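Local atomic coordinates of putative ATP-grasp superfamily protein (Archaeoglobus fulgidus, PDB entry 3DF7), a protein that is of unknown function but, as a putative ATP-grasp superfamily protein, probably binds ATP and perhaps a metal ion. Residues 25-30 with 251-256; 33-38 with 262-267; 124-129 with 161-166. All coordinates share one frame; numbering follows the deposited sequence.

Interaction 1 of 3, residues 25-30 with 251-256; sequences LAMFKS and TPVVAF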
loop_
_atom_site.group_PDB
_atom_site.type_symbol
_atom_site.label_atom_id
_atom_site.label_comp_id
_atom_site.label_asym_id
_atom_site.label_seq_id
_atom_site.Cartn_x
_atom_site.Cartn_y
_atom_site.Cartn_z
ATOM N N LEU A 25 10.685 1.038 -4.558
ATOM C CA LEU A 25 12.016 1.212 -3.991
ATOM C C LEU A 25 11.943 2.024 -2.700
ATOM O O LEU A 25 12.622 1.716 -1.724
ATOM C CB LEU A 25 12.934 1.917 -4.993
ATOM C CG LEU A 25 14.329 2.282 -4.480
ATOM C CD1 LEU A 25 15.073 1.023 -4.027
ATOM C CD2 LEU A 25 15.102 2.990 -5.580
ATOM N N ALA A 26 11.115 3.064 -2.706
ATOM C CA ALA A 26 10.948 3.919 -1.537
ATOM C C ALA A 26 10.370 3.122 -0.374
ATOM O O ALA A 26 10.812 3.254 0.773
ATOM C CB ALA A 26 10.036 5.093 -1.876
HETATM N N MSE A 27 9.381 2.285 -0.665
HETATM C CA MSE A 27 8.777 1.477 0.379
HETATM C C MSE A 27 9.767 0.458 0.930
HETATM O O MSE A 27 9.809 0.226 2.137
HETATM C CB MSE A 27 7.527 0.754 -0.137
HETATM C CG MSE A 27 6.298 1.652 -0.257
HETATM SE SE MSE A 27 4.686 0.673 -0.710
HETATM C CE MSE A 27 4.768 0.885 -2.621
ATOM N N PHE A 28 10.551 -0.165 0.053
ATOM C CA PHE A 28 11.527 -1.152 0.515
ATOM C C PHE A 28 12.560 -0.485 1.421
ATOM O O PHE A 28 12.897 -1.004 2.487
ATOM C CB PHE A 28 12.253 -1.810 -0.664
ATOM C CG PHE A 28 13.218 -2.891 -0.252
ATOM C CD1 PHE A 28 12.768 -4.181 0.011
ATOM C CD2 PHE A 28 14.571 -2.609 -0.097
ATOM C CE1 PHE A 28 13.653 -5.179 0.424
ATOM C CE2 PHE A 28 15.468 -3.601 0.319
ATOM C CZ PHE A 28 15.004 -4.888 0.579
ATOM N N LYS A 29 13.073 0.665 0.987
ATOM C CA LYS A 29 14.062 1.402 1.771
ATOM C C LYS A 29 13.469 1.748 3.135
ATOM O O LYS A 29 14.090 1.526 4.178
ATOM C CB LYS A 29 14.466 2.686 1.032
ATOM C CG LYS A 29 15.513 3.534 1.751
ATOM C CD LYS A 29 15.708 4.872 1.041
ATOM C CE LYS A 29 16.868 5.667 1.621
ATOM N NZ LYS A 29 16.773 5.810 3.100
ATOM N N SER A 30 12.249 2.275 3.117
ATOM C CA SER A 30 11.565 2.659 4.343
ATOM C C SER A 30 11.334 1.459 5.262
ATOM O O SER A 30 11.519 1.556 6.475
ATOM C CB SER A 30 10.227 3.332 4.009
ATOM O OG SER A 30 9.514 3.644 5.191
ATOM N N THR A 251 2.592 3.543 -0.264
ATOM C CA THR A 251 3.558 4.637 -0.336
ATOM C C THR A 251 3.598 5.660 0.807
ATOM O O THR A 251 4.682 6.087 1.221
ATOM C CB THR A 251 3.425 5.377 -1.687
ATOM O OG1 THR A 251 3.454 4.416 -2.753
ATOM C CG2 THR A 251 4.581 6.354 -1.885
ATOM N N PRO A 252 2.432 6.067 1.338
ATOM C CA PRO A 252 2.435 7.049 2.434
ATOM C C PRO A 252 3.317 6.651 3.627
ATOM O O PRO A 252 3.721 7.495 4.431
ATOM C CB PRO A 252 0.958 7.144 2.808
ATOM C CG PRO A 252 0.268 6.923 1.485
ATOM C CD PRO A 252 1.052 5.753 0.919
ATOM N N VAL A 253 3.609 5.359 3.735
ATOM C CA VAL A 253 4.434 4.853 4.822
ATOM C C VAL A 253 5.843 5.455 4.824
ATOM O O VAL A 253 6.455 5.605 5.878
ATOM C CB VAL A 253 4.560 3.306 4.754
ATOM C CG1 VAL A 253 5.527 2.892 3.637
ATOM C CG2 VAL A 253 5.022 2.769 6.080
ATOM N N VAL A 254 6.357 5.801 3.648
ATOM C CA VAL A 254 7.703 6.357 3.571
ATOM C C VAL A 254 7.841 7.666 4.345
ATOM O O VAL A 254 8.934 8.026 4.767
ATOM C CB VAL A 254 8.144 6.594 2.100
ATOM C CG1 VAL A 254 7.989 5.302 1.302
ATOM C CG2 VAL A 254 7.337 7.720 1.471
ATOM N N ALA A 255 6.733 8.372 4.541
ATOM C CA ALA A 255 6.773 9.646 5.259
ATOM C C ALA A 255 6.674 9.534 6.780
ATOM O O ALA A 255 6.889 10.518 7.488
ATOM C CB ALA A 255 5.659 10.556 4.744
ATOM N N PHE A 256 6.373 8.344 7.291
ATOM C CA PHE A 256 6.207 8.181 8.734
ATOM C C PHE A 256 7.357 8.653 9.631
ATOM O O PHE A 256 7.114 9.345 10.621
ATOM C CB PHE A 256 5.843 6.726 9.050
ATOM C CG PHE A 256 4.446 6.330 8.608
ATOM C CD1 PHE A 256 3.657 7.193 7.852
ATOM C CD2 PHE A 256 3.925 5.085 8.954
ATOM C CE1 PHE A 256 2.368 6.822 7.447
ATOM C CE2 PHE A 256 2.641 4.705 8.555
ATOM C CZ PHE A 256 1.861 5.577 7.800
HETATM O O HOH W 1 7.858 3.932 7.829
HETATM O O HOH W 2 10.973 6.167 5.543
#

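Interaction 2 of 3, residues 33-38 with 262-267; sequences DGFKNY and ASVADL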
loop_
_atom_site.group_PDB
_atom_site.type_symbol
_atom_site.label_atom_id
_atom_site.label_comp_id
_atom_site.label_asym_id
_atom_site.label_seq_id
_atom_site.Cartn_x
_atom_site.Cartn_y
_atom_site.Cartn_z
ATOM N N ASP A 33 14.831 0.208 6.683
ATOM C CA ASP A 33 15.318 1.068 7.762
ATOM C C ASP A 33 14.470 0.993 9.026
ATOM O O ASP A 33 14.957 1.260 10.127
ATOM C CB ASP A 33 15.409 2.521 7.290
ATOM C CG ASP A 33 16.466 2.719 6.216
ATOM O OD1 ASP A 33 17.453 1.953 6.203
ATOM O OD2 ASP A 33 16.318 3.651 5.397
ATOM N N GLY A 34 13.208 0.617 8.870
ATOM C CA GLY A 34 12.334 0.512 10.018
ATOM C C GLY A 34 12.428 -0.837 10.712
ATOM O O GLY A 34 12.745 -0.910 11.899
ATOM N N PHE A 35 12.168 -1.911 9.976
ATOM C CA PHE A 35 12.201 -3.244 10.569
ATOM C C PHE A 35 13.569 -3.736 11.029
ATOM O O PHE A 35 13.643 -4.621 11.878
ATOM C CB PHE A 35 11.589 -4.274 9.614
ATOM C CG PHE A 35 10.103 -4.137 9.448
ATOM C CD1 PHE A 35 9.571 -3.372 8.415
ATOM C CD2 PHE A 35 9.231 -4.744 10.353
ATOM C CE1 PHE A 35 8.192 -3.209 8.285
ATOM C CE2 PHE A 35 7.850 -4.588 10.232
ATOM C CZ PHE A 35 7.329 -3.819 9.198
ATOM N N LYS A 36 14.649 -3.167 10.499
ATOM C CA LYS A 36 15.980 -3.616 10.899
ATOM C C LYS A 36 16.242 -3.375 12.384
ATOM O O LYS A 36 17.182 -3.932 12.956
ATOM C CB LYS A 36 17.065 -2.939 10.049
ATOM C CG LYS A 36 17.291 -1.461 10.320
ATOM C CD LYS A 36 18.327 -0.901 9.350
ATOM C CE LYS A 36 18.533 0.598 9.535
ATOM N NZ LYS A 36 19.435 1.164 8.485
ATOM N N ASN A 37 15.401 -2.554 13.006
ATOM C CA ASN A 37 15.541 -2.256 14.428
ATOM C C ASN A 37 14.806 -3.281 15.278
ATOM O O ASN A 37 14.951 -3.305 16.502
ATOM C CB ASN A 37 14.998 -0.858 14.735
ATOM C CG ASN A 37 15.866 0.231 14.160
ATOM O OD1 ASN A 37 17.059 0.296 14.445
ATOM N ND2 ASN A 37 15.274 1.096 13.345
ATOM N N TYR A 38 14.021 -4.132 14.625
ATOM C CA TYR A 38 13.263 -5.154 15.333
ATOM C C TYR A 38 13.615 -6.567 14.892
ATOM O O TYR A 38 13.365 -7.524 15.619
ATOM C CB TYR A 38 11.762 -4.924 15.150
ATOM C CG TYR A 38 11.284 -3.630 15.754
ATOM C CD1 TYR A 38 11.330 -2.438 15.030
ATOM C CD2 TYR A 38 10.810 -3.589 17.065
ATOM C CE1 TYR A 38 10.918 -1.239 15.595
ATOM C CE2 TYR A 38 10.396 -2.391 17.644
ATOM C CZ TYR A 38 10.451 -1.222 16.905
ATOM O OH TYR A 38 10.043 -0.042 17.474
ATOM N N ALA A 262 8.356 8.063 13.938
ATOM C CA ALA A 262 8.166 6.630 14.136
ATOM C C ALA A 262 7.963 5.952 12.786
ATOM O O ALA A 262 7.195 6.435 11.954
ATOM C CB ALA A 262 6.958 6.378 15.022
ATOM N N SER A 263 8.641 4.830 12.576
ATOM C CA SER A 263 8.524 4.096 11.320
ATOM C C SER A 263 7.307 3.191 11.413
ATOM O O SER A 263 6.756 3.006 12.493
ATOM C CB SER A 263 9.758 3.228 11.094
ATOM O OG SER A 263 9.814 2.189 12.063
ATOM N N VAL A 264 6.888 2.618 10.286
ATOM C CA VAL A 264 5.742 1.718 10.318
ATOM C C VAL A 264 6.087 0.546 11.239
ATOM O O VAL A 264 5.210 -0.042 11.872
ATOM C CB VAL A 264 5.395 1.191 8.905
ATOM C CG1 VAL A 264 6.557 0.398 8.342
ATOM C CG2 VAL A 264 4.137 0.342 8.961
ATOM N N ALA A 265 7.376 0.218 11.320
ATOM C CA ALA A 265 7.831 -0.872 12.181
ATOM C C ALA A 265 7.605 -0.504 13.649
ATOM O O ALA A 265 7.141 -1.323 14.449
ATOM C CB ALA A 265 9.310 -1.153 11.940
ATOM N N ASP A 266 7.942 0.733 13.998
ATOM C CA ASP A 266 7.759 1.210 15.363
ATOM C C ASP A 266 6.278 1.156 15.709
ATOM O O ASP A 266 5.892 0.694 16.782
ATOM C CB ASP A 266 8.246 2.659 15.510
ATOM C CG ASP A 266 9.757 2.795 15.397
ATOM O OD1 ASP A 266 10.486 1.975 15.995
ATOM O OD2 ASP A 266 10.214 3.741 14.722
ATOM N N LEU A 267 5.453 1.629 14.782
ATOM C CA LEU A 267 4.013 1.663 14.983
ATOM C C LEU A 267 3.394 0.272 15.101
ATOM O O LEU A 267 2.515 0.049 15.935
ATOM C CB LEU A 267 3.362 2.462 13.849
ATOM C CG LEU A 267 3.757 3.942 13.840
ATOM C CD1 LEU A 267 3.158 4.646 12.635
ATOM C CD2 LEU A 267 3.287 4.601 15.134
HETATM O O HOH W 3 12.221 1.623 13.244
#

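Interaction 3 of 3, residues 124-129 with 161-166; sequences VPQTSL and AQEFIE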
loop_
_atom_site.group_PDB
_atom_site.type_symbol
_atom_site.label_atom_id
_atom_site.label_comp_id
_atom_site.label_asym_id
_atom_site.label_seq_id
_atom_site.Cartn_x
_atom_site.Cartn_y
_atom_site.Cartn_z
ATOM N N VAL A 124 -19.792 1.852 -0.263
ATOM C CA VAL A 124 -18.915 1.732 -1.424
ATOM C C VAL A 124 -19.646 2.340 -2.618
ATOM O O VAL A 124 -20.868 2.489 -2.601
ATOM C CB VAL A 124 -18.564 0.255 -1.758
ATOM C CG1 VAL A 124 -17.830 -0.385 -0.593
ATOM C CG2 VAL A 124 -19.831 -0.521 -2.101
ATOM N N PRO A 125 -18.907 2.720 -3.664
ATOM C CA PRO A 125 -19.582 3.305 -4.824
ATOM C C PRO A 125 -20.265 2.229 -5.665
ATOM O O PRO A 125 -19.902 1.051 -5.589
ATOM C CB PRO A 125 -18.442 3.996 -5.570
ATOM C CG PRO A 125 -17.267 3.128 -5.270
ATOM C CD PRO A 125 -17.440 2.784 -3.804
ATOM N N GLN A 126 -21.266 2.620 -6.446
ATOM C CA GLN A 126 -21.942 1.654 -7.300
ATOM C C GLN A 126 -20.859 1.015 -8.155
ATOM O O GLN A 126 -19.991 1.712 -8.681
ATOM C CB GLN A 126 -22.963 2.347 -8.203
ATOM C CG GLN A 126 -24.198 2.859 -7.486
ATOM C CD GLN A 126 -25.243 3.372 -8.457
ATOM O OE1 GLN A 126 -25.613 2.676 -9.408
ATOM N NE2 GLN A 126 -25.725 4.587 -8.227
ATOM N N THR A 127 -20.902 -0.307 -8.280
ATOM C CA THR A 127 -19.910 -1.036 -9.067
ATOM C C THR A 127 -20.605 -2.088 -9.924
ATOM O O THR A 127 -21.574 -2.710 -9.488
ATOM C CB THR A 127 -18.879 -1.725 -8.152
ATOM O OG1 THR A 127 -18.326 -0.758 -7.249
ATOM C CG2 THR A 127 -17.745 -2.339 -8.978
ATOM N N SER A 128 -20.101 -2.290 -11.137
ATOM C CA SER A 128 -20.703 -3.253 -12.052
ATOM C C SER A 128 -19.683 -3.803 -13.044
ATOM O O SER A 128 -18.558 -3.315 -13.125
ATOM C CB SER A 128 -21.851 -2.578 -12.813
ATOM O OG SER A 128 -22.496 -3.486 -13.689
ATOM N N LEU A 129 -20.080 -4.831 -13.789
ATOM C CA LEU A 129 -19.200 -5.426 -14.790
ATOM C C LEU A 129 -19.582 -4.870 -16.163
ATOM O O LEU A 129 -18.997 -5.228 -17.188
ATOM C CB LEU A 129 -19.326 -6.953 -14.771
ATOM C CG LEU A 129 -18.819 -7.643 -13.496
ATOM C CD1 LEU A 129 -19.146 -9.128 -13.527
ATOM C CD2 LEU A 129 -17.313 -7.438 -13.379
ATOM N N ALA A 161 -16.839 -1.333 -13.823
ATOM C CA ALA A 161 -17.328 0.021 -13.991
ATOM C C ALA A 161 -17.577 0.457 -12.556
ATOM O O ALA A 161 -18.096 -0.324 -11.758
ATOM C CB ALA A 161 -18.637 0.023 -14.782
ATOM N N GLN A 162 -17.191 1.679 -12.213
ATOM C CA GLN A 162 -17.410 2.144 -10.855
ATOM C C GLN A 162 -17.755 3.614 -10.782
ATOM O O GLN A 162 -17.068 4.466 -11.349
ATOM C CB GLN A 162 -16.190 1.862 -9.976
ATOM C CG GLN A 162 -16.429 2.189 -8.504
ATOM C CD GLN A 162 -15.325 1.676 -7.602
ATOM O OE1 GLN A 162 -14.216 2.211 -7.585
ATOM N NE2 GLN A 162 -15.623 0.621 -6.849
ATOM N N GLU A 163 -18.843 3.891 -10.075
ATOM C CA GLU A 163 -19.327 5.247 -9.876
ATOM C C GLU A 163 -18.196 6.163 -9.430
ATOM O O GLU A 163 -17.407 5.817 -8.547
ATOM C CB GLU A 163 -20.450 5.232 -8.827
ATOM C CG GLU A 163 -20.746 6.583 -8.176
ATOM C CD GLU A 163 -21.842 6.502 -7.128
ATOM O OE1 GLU A 163 -21.956 5.456 -6.462
ATOM O OE2 GLU A 163 -22.581 7.491 -6.958
ATOM N N PHE A 164 -18.110 7.332 -10.053
ATOM C CA PHE A 164 -17.076 8.291 -9.698
ATOM C C PHE A 164 -17.558 9.088 -8.500
ATOM O O PHE A 164 -18.638 9.685 -8.531
ATOM C CB PHE A 164 -16.799 9.251 -10.856
ATOM C CG PHE A 164 -15.699 10.231 -10.571
ATOM C CD1 PHE A 164 -14.366 9.850 -10.675
ATOM C CD2 PHE A 164 -15.997 11.528 -10.164
ATOM C CE1 PHE A 164 -13.338 10.749 -10.376
ATOM C CE2 PHE A 164 -14.978 12.434 -9.863
ATOM C CZ PHE A 164 -13.647 12.042 -9.969
ATOM N N ILE A 165 -16.761 9.093 -7.441
ATOM C CA ILE A 165 -17.116 9.829 -6.241
ATOM C C ILE A 165 -16.296 11.112 -6.206
ATOM O O ILE A 165 -15.068 11.074 -6.215
ATOM C CB ILE A 165 -16.827 8.998 -4.976
ATOM C CG1 ILE A 165 -17.574 7.662 -5.048
ATOM C CG2 ILE A 165 -17.221 9.785 -3.738
ATOM C CD1 ILE A 165 -19.088 7.786 -5.171
ATOM N N GLU A 166 -16.984 12.246 -6.168
ATOM C CA GLU A 166 -16.318 13.542 -6.147
ATOM C C GLU A 166 -16.111 14.021 -4.717
ATOM O O GLU A 166 -17.069 14.173 -3.961
ATOM C CB GLU A 166 -17.155 14.562 -6.918
ATOM C CG GLU A 166 -16.507 15.922 -7.076
ATOM C CD GLU A 166 -17.287 16.817 -8.025
ATOM O OE1 GLU A 166 -17.494 16.407 -9.187
ATOM O OE2 GLU A 166 -17.692 17.926 -7.613
#

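Interaction 1 of 3, residues 25-30 with 251-256
Val-254 turns its CG1 methyl onto the helix that holds Ala-26, and that methyl is the centre of the apolar part of this contact. It lies 3.8 Å from Ala-26 CB and 3.5 Å from Ala-26 O, so it covers backbone as well as side chain. The branch is set for this by lying opposite the carbonyl carbon of Val-254 (chi1 -54°). Beside Ala-26 on the same turn, Met-27, present as selenomethionine, runs across Val-253 and Thr-251 at about a right angle. Its CG meets Val-253 CG1 at 4.2 Å, while the selenium reaches the start of the other segment, with SE 3.6 Å from Thr-251 N. A bend at chi3 (-93°) carries CE towards the hydroxyl of Thr-251; that hydroxyl has its hydrogen-bond partner in Glu-23, earlier on helix 18-35. An acetate ion is bound near the Met-27 side chain.

The polar part is all at Ser-30 and runs through water. Ser-30 OG is 3.1 Å from water 1, which donates to Val-253 O, and 2.9 Å from water 2, which donates to Val-254 O. One hydroxyl thus serves two consecutive carbonyls, with OG itself packed 3.6 Å from Val-254 CA.

Around these pairs, Val-292 of strand 292-294 touches Ala-26 and Val-281 of strand 279-285 touches Val-254. This is structural packing of helix 18-35, which links strands 3-8 and 40-42 of the parallel sheet, on irregular helical turns after strand 240-246. Methyls and selenium make the join, and two waters relay the serine hydroxyl to the carbonyls, Val-253 O already accepting from Phe-256 N.

Interaction 2 of 3, residues 33-38 with 262-267
The Phe-35 ring carries Ala-265 CB on one face, almost exactly over its centre: the methyl is 3.9 Å from the ring centroid and 10° off the normal, a CH-pi contact. Val-264 CG1 approaches the same ring obliquely at CE1. The Tyr-38 ring has Ala-265 O over one face, and Gly-34 O and Asp-266 OD1 at its edge, in plane. The motif that meets these rings is a helix start closed by a capping box: Ser-263 is the N-cap, its OG accepting from Asp-266 N, and Ser-263 N donates back to Asp-266 OD2 at 2.9 Å in a nearly straight bond.

Helix 18-35 comes closest to this helix start at Gly-34, whose bare backbone lies against Ala-265 and Ser-263. Ala-265 CB sits 3.4 Å from Gly-34 C and also touches Tyr-38 CD1, so a single methyl is wrapped by a glycine and two aromatic rings. Beyond it, Phe-35 packs on Ile-41 of strand 40-42 and on Leu-98, which ties the contact to the parallel sheet.

Water 3 bridges the segments on the polar side. It donates to Gly-34 O, accepts from Asn-37 ND2 and lies 2.7 Å from Ser-263 OG, so the capping hydroxyl also takes part in the link between the segments.

The Asp-266 carboxylate serves both its own helix and the other segment. OD2 closes the capping box, while Tyr-38, its ring swung beside its own backbone N (chi1 -64°), donates from OH to the anti lone pair of OD1 at a short 2.5 Å, with ring and carboxylate planes 69° apart.

Interaction 3 of 3, residues 124-129 with 161-166
Gln-162 and Thr-127 face each other as the non-hydrogen-bonded pair of a short antiparallel ladder, and the glutamine side chain can be followed outward across it. Its CB lies 4.0 Å from Gln-126 O. CG, anti to the backbone N (chi1 -174°), is 3.5 Å from Pro-125 CG, and CD passes that same proline carbon at 3.4 Å. The extended chain then brings the amide over the start of the other segment: OE1 stays beside Pro-125 CG, and NE2 donates to Thr-127 OG1 at 3.1 Å. This last bond is straight (171°) and lies in the amide plane, which fixes the rotation of the amide. Thr-127 OG1 in turn donates to Pro-125 O, meeting it from above the carbonyl plane, so the hydroxyl is gripped as acceptor and donor at once.

The backbones follow the same register. Ser-128 and Ala-161 form the hydrogen-bonded pair, linked by Ala-161 N to Ser-128 O at 2.7 Å and by the return bond from Ser-128 N to Ala-161 O. Glu-163 then extends the ladder with both backbone and side chain. Its N donates to Gln-126 O at 2.8 Å, while its own OE1 takes Gln-126 N on the anti lone pair, 2.9 Å away and nearly straight at 175°. A carboxylate thereby holds an N-H just beyond the regular strand pairing.

Within the ATP-grasp region, strand 159-163 is the middle strand of a three-stranded antiparallel sheet, with 127-128 on one flank and 136-140 on the other. Tyr-115 of helix 111-118 packs against Thr-127, while Ile-243 of strand 240-246 touches both Pro-125 and Gln-162.

Overall arrangement
Interactions 1 and 2 share helix 18-35 and lie side by side, their centres 11 Å apart; Val-253 packs on Val-264, and Phe-256 reaches Leu-267. Both are largely buried and fasten that helix to chain that follows strand 240-246, but interaction 1 relies on methyls, selenium and bridging water, whereas interaction 2 adds aromatic rings and a direct tyrosine-carboxylate bond. Interaction 3 stands apart, its centre about 29 Å from that of interaction 1 and across the chain's centre. Only partly buried, it joins strands close in sequence through direct backbone and side-chain hydrogen bonds, and is nested within the long loops closed by the other two.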